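Local coordinates for sugar-binding transport ATP-binding protein (Pyrococcus horikoshii, PDB 1V43) that probably binds and hydrolyses ATP as the nucleotide-binding subunit of an ABC transporter, powering sugar uptake across the membrane, at residues Gly66-Tyr69 with Asp74-Tyr77; Glu167-Leu172 with Val178-Glu183; Phe316-Gly321 with Ile325-Phe330. All coordinates share one frame; numbering follows the deposited sequence.

In the fold
Contacts 1 and 2 lie in the ATP-binding domain, contact 3 in the C-terminal OB-type domain. Contact 1 lies at an edge of the antiparallel sheet containing strands 12-21 and 65-70; the side chain of Ile-68 is about 10 Å from that of Thr-52, one of the ATP-binding residues, although no nucleotide is bound here. Contact 2 follows strand 162-166, with its centre 30 Å from that of contact 1. Contact 3 has its centre 30 Å from contact 2 and 50 Å from contact 1. Within one chain, contacts 2 and 3 approach no closer than about 16 Å, but the dimer joins them: Val-178 and Ala-182 pack against Glu-318 and Phe-316 of the second subunit.

Contact 1: Gly66-Tyr69 with Asp74-Tyr77; sequences GRIY and DVTY
Arg-67 and Asp-74 form a salt bridge in which Arg-67 NH1 lies 2.7 Å from Asp-74 OD2. The oxygen sits at the edge of the guanidinium, nearly in its plane, while the carboxylate itself stands almost perpendicular to that plane. CG and CD of Arg-67 pass close to Asp-74 OD2, and the bend at chi3 (-68°) then curls the guanidinium round until NH1 reaches the same oxygen. Beside this pair, the amide of Ile-68 donates to a side chain: Ile-68 N is 2.9 Å from Thr-76 OG1, in a nearly straight bond (167°). The carbonyl of the same isoleucine accepts the amide of Val-75 from across the turn, Val-75 N lying 3.0 Å from Ile-68 O. Both polar backbone groups of Ile-68 are thus held by the segment 74-77, one by a hydroxyl and one by an amide. The chain makes a tight beta hairpin here, at the edge of the antiparallel sheet of the ABC ATPase domain, and Tyr-69 with Asp-74 is its non-hydrogen-bonded pair. On the face that carries those two side chains, Tyr-69 CD2 comes to 3.6 Å from Asp-74 CA, with that CA placed obliquely to the ring. Away from the salt bridge, the CG2 methyls of Ile-68 and Val-75 meet at 4.0 Å. Behind these contacts an Asx turn sets the position of Thr-76. With CG of Asp-74 opposite its own backbone N (chi1 -177°), OD1 reaches forward to accept from Thr-76 N at 3.0 Å. Farther out, strand 12-21 flanks the other edge of 66-69: Arg-67 and Tyr-69 make backbone bonds to Glu-15 and Lys-13, and Ile-68 packs on Leu-14 and Leu-17.

Contact 2: Glu167-Leu172 with Val178-Glu183; sequences EPLSNL and VAMRAE
Met-180, on helix 174-191, packs against Leu-169 and Leu-172 of the loop that leads from strand 162-166 into that same helix. In ABC ATPases this is the passage from the Walker B strand into the D-loop, here with the sequence Ser-Asn-Leu-Asp beginning at Ser-170; a type I turn from Glu-167 to Ser-170 brings the chain round. CB of Met-180 faces the isobutyl group of Leu-169, with Met-180 CB 3.9 Å from Leu-169 CG. Both methyls of Leu-169 stand at nearly the same range from that CB, so the leucine's branch point and its two arms straddle the base of the methionine. One atom further, the partner changes: Met-180 CG is 3.7 Å from Leu-172 CD2, and the two side chains cross there at about a right angle. Beyond CG, the bend at chi2 (-44°) carries SD away from the loop; the one at chi3 (-61°) turns Met-180 CE partly back, 4.8 Å from Leu-169 CD1, still beyond contact. The methionine thus meets the loop through its first two carbons, and the thioether plays no part in the contact. Gln-148 touches Leu-169, Leu-172 and Met-180 alike; it belongs to helix 147-156, which follows the LSGGQ signature ending at Gln-146. No hydrogen bond joins 167-172 to 178-183, and the contact is wholly apolar. Glu-167, at the start of the loop, is tied instead to Thr-199 and His-200. One helical position after the methionine, Arg-181 runs extended from CG to NE and delivers its polar end to a salt bridge with Glu-204. Its aliphatic base meets the loop at a single point, where Arg-181 CG lies 4.1 Å from Leu-169 CD2.

Contact 3: Phe316-Gly321 with Ile325-Phe330; sequences FVEALG and ILHVKF
With CG opposite the carbonyl carbon (chi1 -61°) and the chain extended beyond it, Glu-318 carries its carboxylate across to His-327, on the same side of the neighbouring strand, placing Glu-318 OE2 2.8 Å from His-327 NE2. The histidine donates this bond in its ring plane. It meets the anti lone pair of OE2, and the carboxylate is turned almost perpendicular to the ring. Phe-316 takes a different rotation, CG opposite its backbone N (chi1 -172°), and its ring stands beside the imidazole in an edge-to-face pair, planes 65° apart. Phe-316 CD2 lies over one face of the histidine, offset toward the rim, at 3.9 Å from His-327 CE1. The imidazole is therefore held at its edge by a carboxylate and over one face by a phenyl edge, which together should restrict its rotation. Ile-325, beside the glutamate on the same face, brings CG2 to 3.7 Å from Glu-318 OE2. On the reverse face, Val-317 CG2 meets Leu-326 CD2 at 3.8 Å. Backbone bonds underlie all this: Glu-318 and Ile-325 exchange a reciprocal pair, and His-327 N reaches Phe-316 O at 2.8 Å, whereas the return bond from Phe-316 N to His-327 O is weak. Val-178 of the second subunit packs on Glu-318 and His-327, and Ala-182 of that subunit on Phe-316. The whole is an antiparallel beta hairpin within the larger antiparallel sheet of the C-terminal OB-type domain, its Phe-Glu-His face pressed against a helix of the partner's ATPase domain.

Contact 1: Gly66-Tyr69 with Asp74-Tyr77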
ATOM      1  N   GLY A  66     -18.770 -31.917   8.594  1.00 31.28           N
ATOM      2  CA  GLY A  66     -18.667 -30.960   9.674  1.00 28.14           C
ATOM      3  C   GLY A  66     -19.969 -30.320  10.108  1.00 33.03           C
ATOM      4  O   GLY A  66     -21.034 -30.537   9.524  1.00 32.43           O
ATOM      5  N   ARG A  67     -19.853 -29.480  11.126  1.00 29.92           N
ATOM      6  CA  ARG A  67     -21.002 -28.828  11.720  1.00 29.94           C
ATOM      7  C   ARG A  67     -20.695 -27.362  12.034  1.00 32.77           C
ATOM      8  O   ARG A  67     -19.542 -27.003  12.287  1.00 31.60           O
ATOM      9  CB  ARG A  67     -21.308 -29.575  13.007  1.00 33.29           C
ATOM     10  CG  ARG A  67     -22.727 -29.608  13.447  1.00 38.88           C
ATOM     11  CD  ARG A  67     -22.810 -30.480  14.689  1.00 41.85           C
ATOM     12  NE  ARG A  67     -22.535 -31.878  14.380  1.00 44.01           N
ATOM     13  CZ  ARG A  67     -23.414 -32.687  13.801  1.00 47.88           C
ATOM     14  NH1 ARG A  67     -24.609 -32.226  13.475  1.00 49.43           N
ATOM     15  NH2 ARG A  67     -23.105 -33.953  13.548  1.00 50.75           N
ATOM     16  N   ILE A  68     -21.730 -26.528  12.020  1.00 29.69           N
ATOM     17  CA  ILE A  68     -21.601 -25.104  12.338  1.00 28.22           C
ATOM     18  C   ILE A  68     -22.610 -24.772  13.436  1.00 28.67           C
ATOM     19  O   ILE A  68     -23.816 -24.962  13.252  1.00 27.50           O
ATOM     20  CB  ILE A  68     -21.921 -24.210  11.112  1.00 25.52           C
ATOM     21  CG1 ILE A  68     -20.940 -24.493   9.974  1.00 23.26           C
ATOM     22  CG2 ILE A  68     -21.869 -22.751  11.511  1.00 29.35           C
ATOM     23  CD1 ILE A  68     -21.351 -23.842   8.642  1.00 20.19           C
ATOM     24  N   TYR A  69     -22.130 -24.295  14.579  1.00 24.77           N
ATOM     25  CA  TYR A  69     -23.025 -23.929  15.671  1.00 22.60           C
ATOM     26  C   TYR A  69     -23.038 -22.411  15.887  1.00 23.29           C
ATOM     27  O   TYR A  69     -22.045 -21.741  15.639  1.00 25.02           O
ATOM     28  CB  TYR A  69     -22.592 -24.568  17.001  1.00 24.01           C
ATOM     29  CG  TYR A  69     -22.759 -26.065  17.152  1.00 25.35           C
ATOM     30  CD1 TYR A  69     -21.689 -26.937  16.922  1.00 28.66           C
ATOM     31  CD2 TYR A  69     -23.971 -26.608  17.580  1.00 21.60           C
ATOM     32  CE1 TYR A  69     -21.818 -28.302  17.119  1.00 28.17           C
ATOM     33  CE2 TYR A  69     -24.115 -27.979  17.780  1.00 33.18           C
ATOM     34  CZ  TYR A  69     -23.036 -28.817  17.551  1.00 31.48           C
ATOM     35  OH  TYR A  69     -23.177 -30.170  17.757  1.00 40.67           O
ATOM     36  N   ASP A  74     -27.345 -25.975  16.277  1.00 29.13           N
ATOM     37  CA  ASP A  74     -26.647 -26.491  15.103  1.00 29.63           C
ATOM     38  C   ASP A  74     -27.425 -25.811  13.980  1.00 27.54           C
ATOM     39  O   ASP A  74     -28.620 -26.055  13.831  1.00 33.82           O
ATOM     40  CB  ASP A  74     -26.812 -28.019  15.013  1.00 25.31           C
ATOM     41  CG  ASP A  74     -26.043 -28.630  13.844  1.00 26.89           C
ATOM     42  OD1 ASP A  74     -25.834 -27.945  12.817  1.00 27.26           O
ATOM     43  OD2 ASP A  74     -25.661 -29.817  13.947  1.00 32.60           O
ATOM     44  N   VAL A  75     -26.766 -24.956  13.201  1.00 27.36           N
ATOM     45  CA  VAL A  75     -27.457 -24.242  12.128  1.00 25.39           C
ATOM     46  C   VAL A  75     -26.995 -24.710  10.758  1.00 22.55           C
ATOM     47  O   VAL A  75     -27.379 -24.153   9.734  1.00 24.34           O
ATOM     48  CB  VAL A  75     -27.242 -22.699  12.250  1.00 29.05           C
ATOM     49  CG1 VAL A  75     -27.702 -22.207  13.613  1.00 28.44           C
ATOM     50  CG2 VAL A  75     -25.776 -22.349  12.038  1.00 31.32           C
ATOM     51  N   THR A  76     -26.170 -25.747  10.755  1.00 23.40           N
ATOM     52  CA  THR A  76     -25.617 -26.304   9.526  1.00 24.67           C
ATOM     53  C   THR A  76     -26.596 -26.447   8.364  1.00 27.76           C
ATOM     54  O   THR A  76     -26.277 -26.110   7.213  1.00 23.79           O
ATOM     55  CB  THR A  76     -25.024 -27.702   9.779  1.00 28.01           C
ATOM     56  OG1 THR A  76     -24.200 -27.665  10.948  1.00 30.93           O
ATOM     57  CG2 THR A  76     -24.206 -28.160   8.581  1.00 28.29           C
ATOM     58  N   TYR A  77     -27.785 -26.950   8.660  1.00 26.56           N
ATOM     59  CA  TYR A  77     -28.769 -27.174   7.616  1.00 35.97           C
ATOM     60  C   TYR A  77     -29.997 -26.262   7.636  1.00 35.25           C
ATOM     61  O   TYR A  77     -31.057 -26.607   7.104  1.00 35.44           O
ATOM     62  CB  TYR A  77     -29.162 -28.656   7.637  1.00 29.00           C
ATOM     63  CG  TYR A  77     -27.968 -29.538   7.360  1.00 27.30           C
ATOM     64  CD1 TYR A  77     -27.581 -30.531   8.257  1.00 33.61           C
ATOM     65  CD2 TYR A  77     -27.182 -29.336   6.221  1.00 27.76           C
ATOM     66  CE1 TYR A  77     -26.435 -31.300   8.028  1.00 27.21           C
ATOM     67  CE2 TYR A  77     -26.044 -30.094   5.986  1.00 24.93           C
ATOM     68  CZ  TYR A  77     -25.677 -31.077   6.901  1.00 29.72           C
ATOM     69  OH  TYR A  77     -24.546 -31.831   6.684  1.00 31.47           O
TER

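Contact 2: Glu167-Leu172 with Val178-Glu183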
ATOM      1  N   GLU A 167     -14.774  -8.798   1.949  1.00 26.84           N
ATOM      2  CA  GLU A 167     -14.014  -7.739   1.283  1.00 28.63           C
ATOM      3  C   GLU A 167     -14.946  -6.584   0.899  1.00 31.82           C
ATOM      4  O   GLU A 167     -15.018  -6.189  -0.259  1.00 34.34           O
ATOM      5  CB  GLU A 167     -13.359  -8.327   0.025  1.00 33.51           C
ATOM      6  CG  GLU A 167     -12.140  -7.590  -0.500  1.00 39.94           C
ATOM      7  CD  GLU A 167     -10.881  -7.875   0.313  1.00 38.53           C
ATOM      8  OE1 GLU A 167     -10.480  -7.014   1.120  1.00 39.44           O
ATOM      9  OE2 GLU A 167     -10.296  -8.968   0.147  1.00 39.75           O
ATOM     10  N   PRO A 168     -15.640  -6.007   1.884  1.00 32.00           N
ATOM     11  CA  PRO A 168     -16.591  -4.903   1.697  1.00 32.37           C
ATOM     12  C   PRO A 168     -15.983  -3.602   1.214  1.00 35.06           C
ATOM     13  O   PRO A 168     -16.694  -2.733   0.724  1.00 37.27           O
ATOM     14  CB  PRO A 168     -17.198  -4.713   3.098  1.00 25.47           C
ATOM     15  CG  PRO A 168     -16.650  -5.856   3.923  1.00 31.41           C
ATOM     16  CD  PRO A 168     -15.332  -6.169   3.309  1.00 29.05           C
ATOM     17  N   LEU A 169     -14.672  -3.470   1.357  1.00 34.86           N
ATOM     18  CA  LEU A 169     -14.001  -2.228   1.006  1.00 35.56           C
ATOM     19  C   LEU A 169     -13.040  -2.267  -0.181  1.00 37.48           C
ATOM     20  O   LEU A 169     -12.308  -1.306  -0.404  1.00 34.22           O
ATOM     21  CB  LEU A 169     -13.242  -1.743   2.242  1.00 24.80           C
ATOM     22  CG  LEU A 169     -13.917  -0.978   3.392  1.00 40.53           C
ATOM     23  CD1 LEU A 169     -15.416  -1.184   3.463  1.00 28.12           C
ATOM     24  CD2 LEU A 169     -13.241  -1.399   4.668  1.00 29.17           C
ATOM     25  N   SER A 170     -13.040  -3.361  -0.934  1.00 38.89           N
ATOM     26  CA  SER A 170     -12.123  -3.524  -2.063  1.00 47.75           C
ATOM     27  C   SER A 170     -12.062  -2.401  -3.103  1.00 49.18           C
ATOM     28  O   SER A 170     -10.999  -2.152  -3.677  1.00 52.50           O
ATOM     29  CB  SER A 170     -12.396  -4.858  -2.779  1.00 40.78           C
ATOM     30  OG  SER A 170     -13.707  -4.901  -3.316  1.00 50.48           O
ATOM     31  N   ASN A 171     -13.178  -1.725  -3.344  1.00 51.13           N
ATOM     32  CA  ASN A 171     -13.198  -0.652  -4.342  1.00 61.83           C
ATOM     33  C   ASN A 171     -13.379   0.754  -3.758  1.00 59.87           C
ATOM     34  O   ASN A 171     -14.348   1.442  -4.081  1.00 63.01           O
ATOM     35  CB  ASN A 171     -14.311  -0.916  -5.365  1.00 65.64           C
ATOM     36  CG  ASN A 171     -14.344  -2.361  -5.842  1.00 72.16           C
ATOM     37  OD1 ASN A 171     -13.371  -2.871  -6.404  1.00 73.94           O
ATOM     38  ND2 ASN A 171     -15.473  -3.028  -5.618  1.00 72.98           N
ATOM     39  N   LEU A 172     -12.451   1.171  -2.898  1.00 55.95           N
ATOM     40  CA  LEU A 172     -12.488   2.492  -2.263  1.00 52.37           C
ATOM     41  C   LEU A 172     -11.085   3.122  -2.263  1.00 53.62           C
ATOM     42  O   LEU A 172     -10.088   2.414  -2.127  1.00 54.63           O
ATOM     43  CB  LEU A 172     -13.008   2.382  -0.818  1.00 45.13           C
ATOM     44  CG  LEU A 172     -14.508   2.162  -0.570  1.00 47.28           C
ATOM     45  CD1 LEU A 172     -14.971   0.868  -1.207  1.00 54.81           C
ATOM     46  CD2 LEU A 172     -14.780   2.132   0.917  1.00 34.12           C
ATOM     47  N   VAL A 178      -9.294   3.599   4.799  1.00 27.00           N
ATOM     48  CA  VAL A 178      -8.862   3.659   6.186  1.00 29.55           C
ATOM     49  C   VAL A 178      -9.970   4.204   7.074  1.00 34.17           C
ATOM     50  O   VAL A 178     -10.212   3.682   8.166  1.00 31.98           O
ATOM     51  CB  VAL A 178      -7.571   4.515   6.355  1.00 29.91           C
ATOM     52  CG1 VAL A 178      -7.355   4.859   7.822  1.00 33.24           C
ATOM     53  CG2 VAL A 178      -6.354   3.717   5.870  1.00 29.29           C
ATOM     54  N   ALA A 179     -10.648   5.250   6.602  1.00 28.76           N
ATOM     55  CA  ALA A 179     -11.752   5.840   7.352  1.00 31.94           C
ATOM     56  C   ALA A 179     -12.863   4.797   7.580  1.00 30.06           C
ATOM     57  O   ALA A 179     -13.456   4.744   8.653  1.00 30.59           O
ATOM     58  CB  ALA A 179     -12.306   7.064   6.601  1.00 31.00           C
ATOM     59  N   MET A 180     -13.141   3.976   6.570  1.00 31.43           N
ATOM     60  CA  MET A 180     -14.161   2.932   6.692  1.00 31.39           C
ATOM     61  C   MET A 180     -13.730   1.815   7.675  1.00 31.55           C
ATOM     62  O   MET A 180     -14.545   1.347   8.475  1.00 33.23           O
ATOM     63  CB  MET A 180     -14.483   2.322   5.321  1.00 22.49           C
ATOM     64  CG  MET A 180     -15.421   3.151   4.438  1.00 31.74           C
ATOM     65  SD  MET A 180     -16.866   3.850   5.310  1.00 38.15           S
ATOM     66  CE  MET A 180     -17.670   2.374   5.877  1.00 29.63           C
ATOM     67  N   ARG A 181     -12.467   1.388   7.616  1.00 28.98           N
ATOM     68  CA  ARG A 181     -11.971   0.358   8.535  1.00 23.82           C
ATOM     69  C   ARG A 181     -12.254   0.801   9.958  1.00 28.58           C
ATOM     70  O   ARG A 181     -12.862   0.068  10.737  1.00 31.21           O
ATOM     71  CB  ARG A 181     -10.468   0.154   8.374  1.00 23.72           C
ATOM     72  CG  ARG A 181     -10.076  -0.553   7.094  1.00 24.38           C
ATOM     73  CD  ARG A 181      -8.591  -0.519   6.874  1.00 21.88           C
ATOM     74  NE  ARG A 181      -8.252  -0.997   5.544  1.00 29.79           N
ATOM     75  CZ  ARG A 181      -7.102  -0.724   4.938  1.00 29.64           C
ATOM     76  NH1 ARG A 181      -6.191   0.025   5.555  1.00 24.00           N
ATOM     77  NH2 ARG A 181      -6.869  -1.178   3.715  1.00 22.71           N
ATOM     78  N   ALA A 182     -11.822   2.015  10.287  1.00 27.79           N
ATOM     79  CA  ALA A 182     -12.035   2.566  11.616  1.00 28.89           C
ATOM     80  C   ALA A 182     -13.520   2.652  11.943  1.00 27.05           C
ATOM     81  O   ALA A 182     -13.941   2.291  13.039  1.00 28.37           O
ATOM     82  CB  ALA A 182     -11.396   3.950  11.724  1.00 35.18           C
ATOM     83  N   GLU A 183     -14.308   3.159  11.004  1.00 26.36           N
ATOM     84  CA  GLU A 183     -15.750   3.283  11.202  1.00 22.30           C
ATOM     85  C   GLU A 183     -16.372   1.909  11.526  1.00 20.27           C
ATOM     86  O   GLU A 183     -17.037   1.743  12.532  1.00 24.63           O
ATOM     87  CB  GLU A 183     -16.378   3.862   9.934  1.00 25.34           C
ATOM     88  CG  GLU A 183     -17.883   4.038   9.981  1.00 38.13           C
ATOM     89  CD  GLU A 183     -18.326   4.975  11.076  1.00 43.58           C
ATOM     90  OE1 GLU A 183     -17.491   5.790  11.532  1.00 46.64           O
ATOM     91  OE2 GLU A 183     -19.513   4.908  11.475  1.00 50.38           O
TER

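Contact 3: Phe316-Gly321 with Ile325-Phe330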
ATOM      1  N   PHE A 316      20.129  -0.959  -3.713  1.00 27.59           N
ATOM      2  CA  PHE A 316      19.068  -0.079  -4.198  1.00 27.62           C
ATOM      3  C   PHE A 316      18.343   0.584  -3.038  1.00 30.63           C
ATOM      4  O   PHE A 316      18.287   0.047  -1.923  1.00 28.35           O
ATOM      5  CB  PHE A 316      18.062  -0.861  -5.037  1.00 22.48           C
ATOM      6  CG  PHE A 316      17.047   0.005  -5.737  1.00 27.77           C
ATOM      7  CD1 PHE A 316      17.418   0.804  -6.823  1.00 28.93           C
ATOM      8  CD2 PHE A 316      15.716   0.007  -5.330  1.00 24.97           C
ATOM      9  CE1 PHE A 316      16.478   1.592  -7.499  1.00 29.65           C
ATOM     10  CE2 PHE A 316      14.760   0.793  -6.001  1.00 31.10           C
ATOM     11  CZ  PHE A 316      15.146   1.585  -7.086  1.00 36.10           C
ATOM     12  N   VAL A 317      17.774   1.748  -3.311  1.00 27.72           N
ATOM     13  CA  VAL A 317      17.078   2.504  -2.295  1.00 30.99           C
ATOM     14  C   VAL A 317      15.697   2.977  -2.732  1.00 32.16           C
ATOM     15  O   VAL A 317      15.535   3.541  -3.808  1.00 27.99           O
ATOM     16  CB  VAL A 317      17.894   3.763  -1.890  1.00 36.46           C
ATOM     17  CG1 VAL A 317      17.150   4.549  -0.801  1.00 26.82           C
ATOM     18  CG2 VAL A 317      19.289   3.351  -1.436  1.00 35.18           C
ATOM     19  N   GLU A 318      14.708   2.723  -1.883  1.00 29.73           N
ATOM     20  CA  GLU A 318      13.353   3.185  -2.104  1.00 28.15           C
ATOM     21  C   GLU A 318      13.246   4.357  -1.110  1.00 25.90           C
ATOM     22  O   GLU A 318      12.953   4.143   0.063  1.00 27.39           O
ATOM     23  CB  GLU A 318      12.319   2.117  -1.719  1.00 20.62           C
ATOM     24  CG  GLU A 318      12.373   0.807  -2.478  1.00 20.01           C
ATOM     25  CD  GLU A 318      11.313  -0.177  -1.978  1.00 28.68           C
ATOM     26  OE1 GLU A 318      10.128   0.202  -1.941  1.00 31.79           O
ATOM     27  OE2 GLU A 318      11.649  -1.323  -1.618  1.00 27.45           O
ATOM     28  N   ALA A 319      13.519   5.575  -1.562  1.00 21.48           N
ATOM     29  CA  ALA A 319      13.433   6.757  -0.692  1.00 27.33           C
ATOM     30  C   ALA A 319      12.008   7.282  -0.826  1.00 28.98           C
ATOM     31  O   ALA A 319      11.733   8.136  -1.669  1.00 28.62           O
ATOM     32  CB  ALA A 319      14.432   7.818  -1.153  1.00 28.04           C
ATOM     33  N   LEU A 320      11.107   6.777   0.010  1.00 22.89           N
ATOM     34  CA  LEU A 320       9.701   7.146  -0.098  1.00 25.28           C
ATOM     35  C   LEU A 320       9.267   8.347   0.718  1.00 25.69           C
ATOM     36  O   LEU A 320       8.062   8.627   0.816  1.00 28.45           O
ATOM     37  CB  LEU A 320       8.831   5.931   0.260  1.00 21.93           C
ATOM     38  CG  LEU A 320       9.336   4.623  -0.360  1.00 28.24           C
ATOM     39  CD1 LEU A 320       8.515   3.440   0.122  1.00 22.43           C
ATOM     40  CD2 LEU A 320       9.274   4.741  -1.872  1.00 23.87           C
ATOM     41  N   GLY A 321      10.238   9.056   1.292  1.00 24.81           N
ATOM     42  CA  GLY A 321       9.936  10.231   2.095  1.00 21.97           C
ATOM     43  C   GLY A 321       9.449   9.859   3.487  1.00 26.86           C
ATOM     44  O   GLY A 321      10.066  10.230   4.489  1.00 27.18           O
ATOM     45  N   ILE A 325      13.497   2.508   2.286  1.00 25.33           N
ATOM     46  CA  ILE A 325      13.808   1.081   2.262  1.00 25.10           C
ATOM     47  C   ILE A 325      15.092   0.756   1.508  1.00 30.00           C
ATOM     48  O   ILE A 325      15.206   0.993   0.301  1.00 23.62           O
ATOM     49  CB  ILE A 325      12.669   0.268   1.645  1.00 24.15           C
ATOM     50  CG1 ILE A 325      11.368   0.613   2.360  1.00 19.48           C
ATOM     51  CG2 ILE A 325      12.962  -1.246   1.793  1.00 16.35           C
ATOM     52  CD1 ILE A 325      10.167  -0.098   1.804  1.00 33.62           C
ATOM     53  N   LEU A 326      16.051   0.189   2.226  1.00 27.18           N
ATOM     54  CA  LEU A 326      17.332  -0.166   1.627  1.00 29.03           C
ATOM     55  C   LEU A 326      17.413  -1.644   1.275  1.00 27.62           C
ATOM     56  O   LEU A 326      17.047  -2.502   2.084  1.00 30.54           O
ATOM     57  CB  LEU A 326      18.472   0.142   2.594  1.00 27.04           C
ATOM     58  CG  LEU A 326      18.490   1.499   3.287  1.00 31.51           C
ATOM     59  CD1 LEU A 326      19.693   1.536   4.235  1.00 40.27           C
ATOM     60  CD2 LEU A 326      18.559   2.621   2.260  1.00 32.13           C
ATOM     61  N   HIS A 327      17.888  -1.932   0.066  1.00 26.65           N
ATOM     62  CA  HIS A 327      18.085  -3.310  -0.370  1.00 23.88           C
ATOM     63  C   HIS A 327      19.590  -3.478  -0.221  1.00 36.58           C
ATOM     64  O   HIS A 327      20.361  -2.952  -1.023  1.00 37.32           O
ATOM     65  CB  HIS A 327      17.658  -3.504  -1.826  1.00 24.67           C
ATOM     66  CG  HIS A 327      16.229  -3.133  -2.099  1.00 28.04           C
ATOM     67  ND1 HIS A 327      15.577  -3.494  -3.258  1.00 27.86           N
ATOM     68  CD2 HIS A 327      15.342  -2.398  -1.385  1.00 29.84           C
ATOM     69  CE1 HIS A 327      14.351  -3.000  -3.248  1.00 32.78           C
ATOM     70  NE2 HIS A 327      14.183  -2.329  -2.122  1.00 28.27           N
ATOM     71  N   VAL A 328      19.999  -4.175   0.839  1.00 38.78           N
ATOM     72  CA  VAL A 328      21.406  -4.380   1.134  1.00 42.56           C
ATOM     73  C   VAL A 328      21.840  -5.802   0.856  1.00 48.28           C
ATOM     74  O   VAL A 328      21.146  -6.754   1.219  1.00 47.68           O
ATOM     75  CB  VAL A 328      21.718  -4.094   2.618  1.00 46.38           C
ATOM     76  CG1 VAL A 328      23.226  -4.046   2.821  1.00 41.73           C
ATOM     77  CG2 VAL A 328      21.075  -2.804   3.054  1.00 35.00           C
ATOM     78  N   LYS A 329      22.997  -5.939   0.216  1.00 52.39           N
ATOM     79  CA  LYS A 329      23.537  -7.251  -0.096  1.00 63.01           C
ATOM     80  C   LYS A 329      24.265  -7.827   1.107  1.00 65.29           C
ATOM     81  O   LYS A 329      25.273  -7.286   1.540  1.00 66.32           O
ATOM     82  CB  LYS A 329      24.515  -7.173  -1.272  1.00 65.15           C
ATOM     83  CG  LYS A 329      23.877  -6.954  -2.635  1.00 69.17           C
ATOM     84  CD  LYS A 329      24.932  -7.088  -3.730  1.00 79.59           C
ATOM     85  CE  LYS A 329      24.373  -6.834  -5.123  1.00 84.38           C
ATOM     86  NZ  LYS A 329      25.437  -6.959  -6.166  1.00 83.93           N
ATOM     87  N   PHE A 330      23.728  -8.915   1.651  1.00 72.29           N
ATOM     88  CA  PHE A 330      24.326  -9.614   2.787  1.00 75.04           C
ATOM     89  C   PHE A 330      25.119 -10.750   2.162  1.00 76.87           C
ATOM     90  O   PHE A 330      24.544 -11.779   1.801  1.00 78.43           O
ATOM     91  CB  PHE A 330      23.237 -10.206   3.684  1.00 80.09           C
ATOM     92  CG  PHE A 330      22.796  -9.300   4.790  1.00 85.94           C
ATOM     93  CD1 PHE A 330      22.617  -7.939   4.570  1.00 89.55           C
ATOM     94  CD2 PHE A 330      22.533  -9.816   6.053  1.00 89.52           C
ATOM     95  CE1 PHE A 330      22.181  -7.104   5.596  1.00 92.22           C
ATOM     96  CE2 PHE A 330      22.096  -8.990   7.085  1.00 88.66           C
ATOM     97  CZ  PHE A 330      21.920  -7.634   6.856  1.00 90.64           C
TER